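Nitrite oxidoreductase subunit A (Kuenenia stuttgartiensis, PDB 7B04) is a NarG-like subunit of the molybdopterin oxidoreductase family that holds a molybdenum atom, two MD1 molecules and an iron/sulfur cluster. Local coordinates at residues I957-Q962 with A1005-A1010; Y974-A979 with T1106-G1111. All blocks are in the same frame, centred on the assembly; numbering follows the deposited sequence.

Contact 1: I957-Q962 with A1005-A1010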
ATOM      1  N   ILE B 957     -16.304  -1.975  -0.927  1.00 34.51           N
ATOM      2  CA  ILE B 957     -16.610  -1.883  -2.351  1.00 31.71           C
ATOM      3  C   ILE B 957     -16.927  -0.435  -2.701  1.00 32.59           C
ATOM      4  O   ILE B 957     -17.650   0.251  -1.970  1.00 33.68           O
ATOM      5  CB  ILE B 957     -17.780  -2.809  -2.759  1.00 28.59           C
ATOM      6  CG1 ILE B 957     -18.040  -2.696  -4.264  1.00 32.51           C
ATOM      7  CG2 ILE B 957     -19.047  -2.473  -1.986  1.00 30.65           C
ATOM      8  CD1 ILE B 957     -19.047  -3.692  -4.790  1.00 26.06           C
ATOM      9  N   HIS B 958     -16.360   0.037  -3.809  1.00 36.13           N
ATOM     10  CA  HIS B 958     -16.608   1.389  -4.287  1.00 36.93           C
ATOM     11  C   HIS B 958     -17.823   1.392  -5.207  1.00 38.98           C
ATOM     12  O   HIS B 958     -17.941   0.538  -6.090  1.00 40.87           O
ATOM     13  CB  HIS B 958     -15.389   1.922  -5.041  1.00 39.78           C
ATOM     14  CG  HIS B 958     -14.230   2.269  -4.160  1.00 35.53           C
ATOM     15  ND1 HIS B 958     -13.810   3.566  -3.959  1.00 36.64           N
ATOM     16  CD2 HIS B 958     -13.407   1.489  -3.421  1.00 33.92           C
ATOM     17  CE1 HIS B 958     -12.772   3.569  -3.143  1.00 36.10           C
ATOM     18  NE2 HIS B 958     -12.507   2.321  -2.801  1.00 31.02           N
ATOM     19  N   ILE B 959     -18.723   2.348  -4.995  1.00 47.64           N
ATOM     20  CA  ILE B 959     -19.933   2.481  -5.798  1.00 43.36           C
ATOM     21  C   ILE B 959     -20.220   3.967  -5.983  1.00 41.69           C
ATOM     22  O   ILE B 959     -19.993   4.771  -5.072  1.00 38.57           O
ATOM     23  CB  ILE B 959     -21.130   1.731  -5.169  1.00 40.16           C
ATOM     24  CG1 ILE B 959     -22.358   1.816  -6.081  1.00 40.48           C
ATOM     25  CG2 ILE B 959     -21.429   2.252  -3.772  1.00 38.16           C
ATOM     26  CD1 ILE B 959     -23.430   0.796  -5.762  1.00 47.26           C
ATOM     27  N   HIS B 960     -20.712   4.328  -7.162  1.00 34.75           N
ATOM     28  CA  HIS B 960     -21.104   5.705  -7.415  1.00 30.82           C
ATOM     29  C   HIS B 960     -22.270   6.100  -6.510  1.00 43.79           C
ATOM     30  O   HIS B 960     -23.185   5.297  -6.291  1.00 47.40           O
ATOM     31  CB  HIS B 960     -21.490   5.884  -8.884  1.00 39.75           C
ATOM     32  CG  HIS B 960     -21.733   7.307  -9.277  1.00 47.36           C
ATOM     33  ND1 HIS B 960     -22.961   7.919  -9.141  1.00 51.54           N
ATOM     34  CD2 HIS B 960     -20.904   8.242  -9.800  1.00 44.44           C
ATOM     35  CE1 HIS B 960     -22.879   9.167  -9.564  1.00 54.44           C
ATOM     36  NE2 HIS B 960     -21.641   9.389  -9.969  1.00 53.65           N
ATOM     37  N   PRO B 961     -22.259   7.320  -5.955  1.00 48.75           N
ATOM     38  CA  PRO B 961     -23.331   7.710  -5.017  1.00 45.28           C
ATOM     39  C   PRO B 961     -24.729   7.573  -5.595  1.00 49.47           C
ATOM     40  O   PRO B 961     -25.630   7.062  -4.915  1.00 48.60           O
ATOM     41  CB  PRO B 961     -22.984   9.169  -4.687  1.00 42.32           C
ATOM     42  CG  PRO B 961     -21.519   9.274  -4.937  1.00 41.09           C
ATOM     43  CD  PRO B 961     -21.242   8.375  -6.103  1.00 45.37           C
ATOM     44  N   GLN B 962     -24.939   8.025  -6.834  1.00 49.04           N
ATOM     45  CA  GLN B 962     -26.259   7.901  -7.444  1.00 49.99           C
ATOM     46  C   GLN B 962     -26.651   6.439  -7.596  1.00 42.71           C
ATOM     47  O   GLN B 962     -27.813   6.074  -7.380  1.00 43.97           O
ATOM     48  CB  GLN B 962     -26.286   8.611  -8.798  1.00 42.78           C
ATOM     49  CG  GLN B 962     -27.665   8.661  -9.439  1.00 44.48           C
ATOM     50  CD  GLN B 962     -28.678   9.396  -8.582  1.00 49.42           C
ATOM     51  OE1 GLN B 962     -29.533   8.779  -7.945  1.00 45.65           O
ATOM     52  NE2 GLN B 962     -28.587  10.721  -8.561  1.00 43.06           N
ATOM     53  N   ALA B1005     -20.217  -0.665   1.565  1.00 34.30           N
ATOM     54  CA  ALA B1005     -20.215   0.173   0.379  1.00 38.22           C
ATOM     55  C   ALA B1005     -19.596   1.526   0.702  1.00 37.71           C
ATOM     56  O   ALA B1005     -19.747   2.050   1.808  1.00 37.61           O
ATOM     57  CB  ALA B1005     -21.636   0.366  -0.156  1.00 39.88           C
ATOM     58  N   LYS B1006     -18.892   2.089  -0.277  1.00 38.49           N
ATOM     59  CA  LYS B1006     -18.210   3.367  -0.116  1.00 31.62           C
ATOM     60  C   LYS B1006     -18.570   4.267  -1.285  1.00 29.79           C
ATOM     61  O   LYS B1006     -18.372   3.889  -2.445  1.00 34.41           O
ATOM     62  CB  LYS B1006     -16.692   3.178  -0.040  1.00 31.04           C
ATOM     63  CG  LYS B1006     -15.911   4.481  -0.078  1.00 33.70           C
ATOM     64  CD  LYS B1006     -14.411   4.248  -0.173  1.00 27.02           C
ATOM     65  CE  LYS B1006     -13.669   5.561  -0.383  1.00 35.25           C
ATOM     66  NZ  LYS B1006     -12.200   5.373  -0.535  1.00 35.68           N
ATOM     67  N   TYR B1007     -19.093   5.453  -0.983  1.00 30.17           N
ATOM     68  CA  TYR B1007     -19.382   6.428  -2.026  1.00 32.68           C
ATOM     69  C   TYR B1007     -18.078   6.948  -2.610  1.00 38.26           C
ATOM     70  O   TYR B1007     -17.235   7.485  -1.883  1.00 42.28           O
ATOM     71  CB  TYR B1007     -20.208   7.588  -1.476  1.00 38.95           C
ATOM     72  CG  TYR B1007     -21.676   7.290  -1.285  1.00 42.45           C
ATOM     73  CD1 TYR B1007     -22.193   6.033  -1.561  1.00 42.67           C
ATOM     74  CD2 TYR B1007     -22.547   8.272  -0.831  1.00 46.95           C
ATOM     75  CE1 TYR B1007     -23.533   5.761  -1.381  1.00 43.57           C
ATOM     76  CE2 TYR B1007     -23.891   8.008  -0.651  1.00 47.27           C
ATOM     77  CZ  TYR B1007     -24.378   6.750  -0.929  1.00 46.88           C
ATOM     78  OH  TYR B1007     -25.716   6.482  -0.754  1.00 50.99           O
ATOM     79  N   ASN B1008     -17.909   6.786  -3.921  1.00 38.36           N
ATOM     80  CA  ASN B1008     -16.785   7.375  -4.642  1.00 38.83           C
ATOM     81  C   ASN B1008     -17.305   7.827  -6.000  1.00 46.80           C
ATOM     82  O   ASN B1008     -17.450   7.008  -6.921  1.00 48.49           O
ATOM     83  CB  ASN B1008     -15.629   6.389  -4.792  1.00 35.09           C
ATOM     84  CG  ASN B1008     -14.346   7.060  -5.252  1.00 38.86           C
ATOM     85  OD1 ASN B1008     -14.314   8.266  -5.500  1.00 38.95           O
ATOM     86  ND2 ASN B1008     -13.279   6.278  -5.368  1.00 43.57           N
ATOM     87  N   PRO B1009     -17.595   9.118  -6.164  1.00 47.10           N
ATOM     88  CA  PRO B1009     -18.069   9.620  -7.457  1.00 45.02           C
ATOM     89  C   PRO B1009     -16.991   9.717  -8.523  1.00 42.65           C
ATOM     90  O   PRO B1009     -17.258  10.266  -9.595  1.00 47.73           O
ATOM     91  CB  PRO B1009     -18.617  11.012  -7.102  1.00 48.61           C
ATOM     92  CG  PRO B1009     -17.875  11.413  -5.891  1.00 30.46           C
ATOM     93  CD  PRO B1009     -17.604  10.159  -5.122  1.00 32.28           C
ATOM     94  N   ALA B1010     -15.793   9.196  -8.250  1.00 42.65           N
ATOM     95  CA  ALA B1010     -14.760   9.101  -9.268  1.00 43.41           C
ATOM     96  C   ALA B1010     -15.055   7.998 -10.273  1.00 38.93           C
ATOM     97  O   ALA B1010     -14.433   7.966 -11.338  1.00 45.61           O
ATOM     98  CB  ALA B1010     -13.397   8.859  -8.618  1.00 38.23           C
TER
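His958 and Lys1006 sit side by side on two neighbouring parallel strands, 957-959 and 1005-1007, of the mixed C-terminal sheet, which in this family probably corresponds to the double-psi beta-barrel. The backbones are joined by hydrogen bonds from Lys1006 N to Ile957 O (2.8 Å), Ile959 N to Lys1006 O (3.0 Å) and Asn1008 N to Ile959 O.

From the backbone, Lys1006 CB first passes Ile957 O. With CG anti to the backbone N (chi1 171°) and the chain extended beyond it, CD lies over a face of the imidazole in a CH-pi contact, 3.8 Å from the ring centroid of His958. CE continues past His958 CE1, and NZ ends 3.2 Å from His958 CE1. The methylenes suit the ring face, while the terminal amine is satisfied by a hydrogen bond to Glu146 O of subunit B.

At the ring edge, Asn1008 ND2 donates to His958 ND1 (3.1 Å), 23° out of the imidazole plane, and also hydrogen-bonds to Asp147 O of subunit B. On the other side of the sheet, Ala1005 is small enough to fit beside Ile957 and Ile959. His960 caps helix 961-966, its ND1 accepting from Gln962 N. Tyr1007, whose OH hydrogen-bonds to Ile969 O, meets a rigid apolar surface: Pro961 CA makes a CH-pi contact 4.0 Å from the Tyr1007 ring centroid, almost directly above the centre.

Contact 2: Y974-A979 with T1106-G1111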
ATOM      1  N   TYR B 974     -23.700  -2.116   4.606  1.00 36.14           N
ATOM      2  CA  TYR B 974     -23.288  -3.417   4.101  1.00 35.51           C
ATOM      3  C   TYR B 974     -24.168  -3.806   2.915  1.00 36.02           C
ATOM      4  O   TYR B 974     -25.377  -3.557   2.919  1.00 44.63           O
ATOM      5  CB  TYR B 974     -23.385  -4.466   5.210  1.00 35.82           C
ATOM      6  CG  TYR B 974     -22.295  -4.368   6.261  1.00 43.51           C
ATOM      7  CD1 TYR B 974     -21.047  -4.937   6.045  1.00 44.39           C
ATOM      8  CD2 TYR B 974     -22.515  -3.716   7.469  1.00 37.43           C
ATOM      9  CE1 TYR B 974     -20.048  -4.858   6.998  1.00 44.19           C
ATOM     10  CE2 TYR B 974     -21.521  -3.632   8.428  1.00 40.58           C
ATOM     11  CZ  TYR B 974     -20.290  -4.204   8.186  1.00 45.72           C
ATOM     12  OH  TYR B 974     -19.295  -4.124   9.135  1.00 38.00           O
ATOM     13  N   VAL B 975     -23.547  -4.391   1.887  1.00 33.48           N
ATOM     14  CA  VAL B 975     -24.212  -4.725   0.632  1.00 32.75           C
ATOM     15  C   VAL B 975     -23.817  -6.138   0.203  1.00 38.04           C
ATOM     16  O   VAL B 975     -22.673  -6.570   0.399  1.00 43.54           O
ATOM     17  CB  VAL B 975     -23.883  -3.688  -0.467  1.00 30.84           C
ATOM     18  CG1 VAL B 975     -24.456  -2.311  -0.102  1.00 32.44           C
ATOM     19  CG2 VAL B 975     -22.381  -3.578  -0.666  1.00 34.18           C
ATOM     20  N   TYR B 976     -24.714  -6.809  -0.474  1.00 38.57           N
ATOM     21  CA  TYR B 976     -24.353  -8.134  -0.997  1.00 36.94           C
ATOM     22  C   TYR B 976     -23.852  -7.923  -2.419  1.00 41.15           C
ATOM     23  O   TYR B 976     -24.349  -7.033  -3.064  1.00 49.19           O
ATOM     24  CB  TYR B 976     -25.586  -9.024  -0.957  1.00 38.28           C
ATOM     25  CG  TYR B 976     -25.944  -9.587   0.392  1.00 39.41           C
ATOM     26  CD1 TYR B 976     -25.181 -10.570   0.979  1.00 32.45           C
ATOM     27  CD2 TYR B 976     -27.079  -9.176   1.051  1.00 37.51           C
ATOM     28  CE1 TYR B 976     -25.524 -11.106   2.203  1.00 35.29           C
ATOM     29  CE2 TYR B 976     -27.442  -9.708   2.271  1.00 35.69           C
ATOM     30  CZ  TYR B 976     -26.661 -10.679   2.849  1.00 37.77           C
ATOM     31  OH  TYR B 976     -27.011 -11.207   4.049  1.00 38.06           O
ATOM     32  N   VAL B 977     -22.807  -8.634  -2.828  1.00 39.44           N
ATOM     33  CA  VAL B 977     -22.335  -8.553  -4.236  1.00 48.33           C
ATOM     34  C   VAL B 977     -22.648  -9.908  -4.837  1.00 43.95           C
ATOM     35  O   VAL B 977     -21.922 -10.842  -4.559  1.00 43.12           O
ATOM     36  CB  VAL B 977     -20.833  -8.272  -4.328  1.00 46.14           C
ATOM     37  CG1 VAL B 977     -20.540  -7.027  -5.142  1.00 48.97           C
ATOM     38  CG2 VAL B 977     -20.207  -8.191  -2.954  1.00 47.08           C
ATOM     39  N   ASP B 978     -23.634  -9.960  -5.715  1.00 46.09           N
ATOM     40  CA  ASP B 978     -24.088 -11.255  -6.255  1.00 43.25           C
ATOM     41  C   ASP B 978     -23.836 -11.270  -7.757  1.00 47.93           C
ATOM     42  O   ASP B 978     -23.979 -10.241  -8.387  1.00 48.03           O
ATOM     43  CB  ASP B 978     -25.538 -11.510  -5.862  1.00 39.23           C
ATOM     44  CG  ASP B 978     -25.716 -11.862  -4.401  1.00 44.80           C
ATOM     45  OD1 ASP B 978     -26.488 -11.188  -3.731  1.00 44.40           O
ATOM     46  OD2 ASP B 978     -25.090 -12.806  -3.954  1.00 42.90           O
ATOM     47  N   ALA B 979     -23.407 -12.410  -8.272  1.00 44.50           N
ATOM     48  CA  ALA B 979     -23.142 -12.566  -9.695  1.00 44.59           C
ATOM     49  C   ALA B 979     -24.050 -13.685 -10.197  1.00 39.01           C
ATOM     50  O   ALA B 979     -24.904 -14.183  -9.453  1.00 43.48           O
ATOM     51  CB  ALA B 979     -21.664 -12.857  -9.969  1.00 44.48           C
ATOM     52  N   THR B1106     -27.269  -5.273  -3.794  1.00 35.71           N
ATOM     53  CA  THR B1106     -28.469  -5.088  -2.989  1.00 40.01           C
ATOM     54  C   THR B1106     -28.043  -4.805  -1.558  1.00 40.86           C
ATOM     55  O   THR B1106     -27.062  -5.373  -1.069  1.00 42.76           O
ATOM     56  CB  THR B1106     -29.429  -6.294  -3.022  1.00 43.91           C
ATOM     57  OG1 THR B1106     -29.054  -7.239  -2.014  1.00 51.45           O
ATOM     58  CG2 THR B1106     -29.461  -6.970  -4.391  1.00 49.10           C
ATOM     59  N   LYS B1107     -28.788  -3.923  -0.896  1.00 40.40           N
ATOM     60  CA  LYS B1107     -28.496  -3.560   0.484  1.00 39.18           C
ATOM     61  C   LYS B1107     -28.631  -4.759   1.417  1.00 37.74           C
ATOM     62  O   LYS B1107     -29.526  -5.595   1.263  1.00 44.25           O
ATOM     63  CB  LYS B1107     -29.435  -2.442   0.937  1.00 32.22           C
ATOM     64  CG  LYS B1107     -29.292  -2.058   2.402  1.00 32.57           C
ATOM     65  CD  LYS B1107     -30.337  -1.034   2.815  1.00 44.75           C
ATOM     66  CE  LYS B1107     -30.259  -0.731   4.303  1.00 46.75           C
ATOM     67  NZ  LYS B1107     -31.311   0.231   4.737  1.00 47.41           N
ATOM     68  N   ALA B1108     -27.719  -4.841   2.384  1.00 31.40           N
ATOM     69  CA  ALA B1108     -27.653  -5.938   3.340  1.00 31.84           C
ATOM     70  C   ALA B1108     -27.982  -5.511   4.762  1.00 39.40           C
ATOM     71  O   ALA B1108     -28.836  -6.126   5.410  1.00 47.08           O
ATOM     72  CB  ALA B1108     -26.260  -6.576   3.298  1.00 38.34           C
ATOM     73  N   GLU B1109     -27.320  -4.474   5.270  1.00 39.29           N
ATOM     74  CA  GLU B1109     -27.507  -4.036   6.646  1.00 40.57           C
ATOM     75  C   GLU B1109     -27.147  -2.560   6.738  1.00 41.50           C
ATOM     76  O   GLU B1109     -26.397  -2.032   5.911  1.00 42.57           O
ATOM     77  CB  GLU B1109     -26.656  -4.876   7.610  1.00 34.43           C
ATOM     78  CG  GLU B1109     -26.893  -4.613   9.090  1.00 35.51           C
ATOM     79  CD  GLU B1109     -26.071  -5.525   9.979  1.00 40.98           C
ATOM     80  OE1 GLU B1109     -25.337  -6.378   9.438  1.00 39.57           O
ATOM     81  OE2 GLU B1109     -26.154  -5.386  11.218  1.00 45.00           O
ATOM     82  N   ASN B1110     -27.695  -1.897   7.756  1.00 48.10           N
ATOM     83  CA  ASN B1110     -27.451  -0.473   7.934  1.00 48.32           C
ATOM     84  C   ASN B1110     -26.016  -0.233   8.386  1.00 45.40           C
ATOM     85  O   ASN B1110     -25.455  -1.004   9.170  1.00 35.34           O
ATOM     86  CB  ASN B1110     -28.427   0.110   8.957  1.00 49.61           C
ATOM     87  CG  ASN B1110     -29.851   0.157   8.440  1.00 51.36           C
ATOM     88  OD1 ASN B1110     -30.093   0.515   7.288  1.00 50.54           O
ATOM     89  ND2 ASN B1110     -30.801  -0.211   9.291  1.00 61.65           N
ATOM     90  N   GLY B1111     -25.425   0.858   7.894  1.00 48.12           N
ATOM     91  CA  GLY B1111     -24.056   1.173   8.255  1.00 41.81           C
ATOM     92  C   GLY B1111     -23.893   1.713   9.661  1.00 43.45           C
ATOM     93  O   GLY B1111     -22.772   1.721  10.180  1.00 38.51           O
TER
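Antiparallel strand pairing joins Tyr974 and Tyr976 to Glu1109 and Thr1106, linking strand 974-978 to strand 1102-1109 in a partly buried section of the C-terminal mixed sheet. Tyr976 N donates to Thr1106 O over 2.8 Å with the C=O pointing almost straight at the donor, while the return bond from Thr1106 N to Tyr976 O is weak. Val975 and Lys1107 form a non-hydrogen-bonded pair whose side chains diverge: the branched valine is buried against Ile957, whereas the long lysine, exposed, hydrogen-bonds through NZ to Asn1110 OD1 within its own segment.

Between this pair and Tyr974 the register slips by one residue, giving a classic beta bulge. Ala1108 and Glu1109 both face Tyr974, and their amides approach Tyr974 O from the same face of its plane, Ala1108 N at 2.7 Å and Glu1109 N at 3.2 Å. Glu1109 O in turn accepts from Tyr974 N.

Alanine suits the extra position, because its single methyl can lie against the Tyr976 ring, with Ala1108 CB 3.5 Å from Tyr976 CE2 in an oblique approach. Thr1106 OG1 comes to the edge of that ring, near its plane. On Glu1109, CG anti to the backbone N (chi1 -173°) and an extended chain carry the carboxylate to salt bridges with Arg1052 and Arg948. Arg1052 also makes a cation-pi contact with the ring of Tyr974, whose OH hydrogen-bonds to Glu954 OE1.

Overall arrangement
Both contacts belong to one sheet, in which strands 1001-1007 and 974-978 are neighbours, and along the chain their segments alternate. Contact 1 is the buried one and adjoins subunit B; contact 2 is partly exposed and no other protein chain of the assembly touches it. Their chemistry follows: parallel pairing with a lysine, imidazole, amide and prolines in the first, backbone carbonyls of subunit B taking the lysine and amide; antiparallel pairing with a bulge and a carboxylate held by arginines in the second. The two meet in an apolar layer of branched and small side chains, where Ile957 CG2 lies 3.8 Å from Val975 CG2 and Ala1005 CB packs against Val975 CG1.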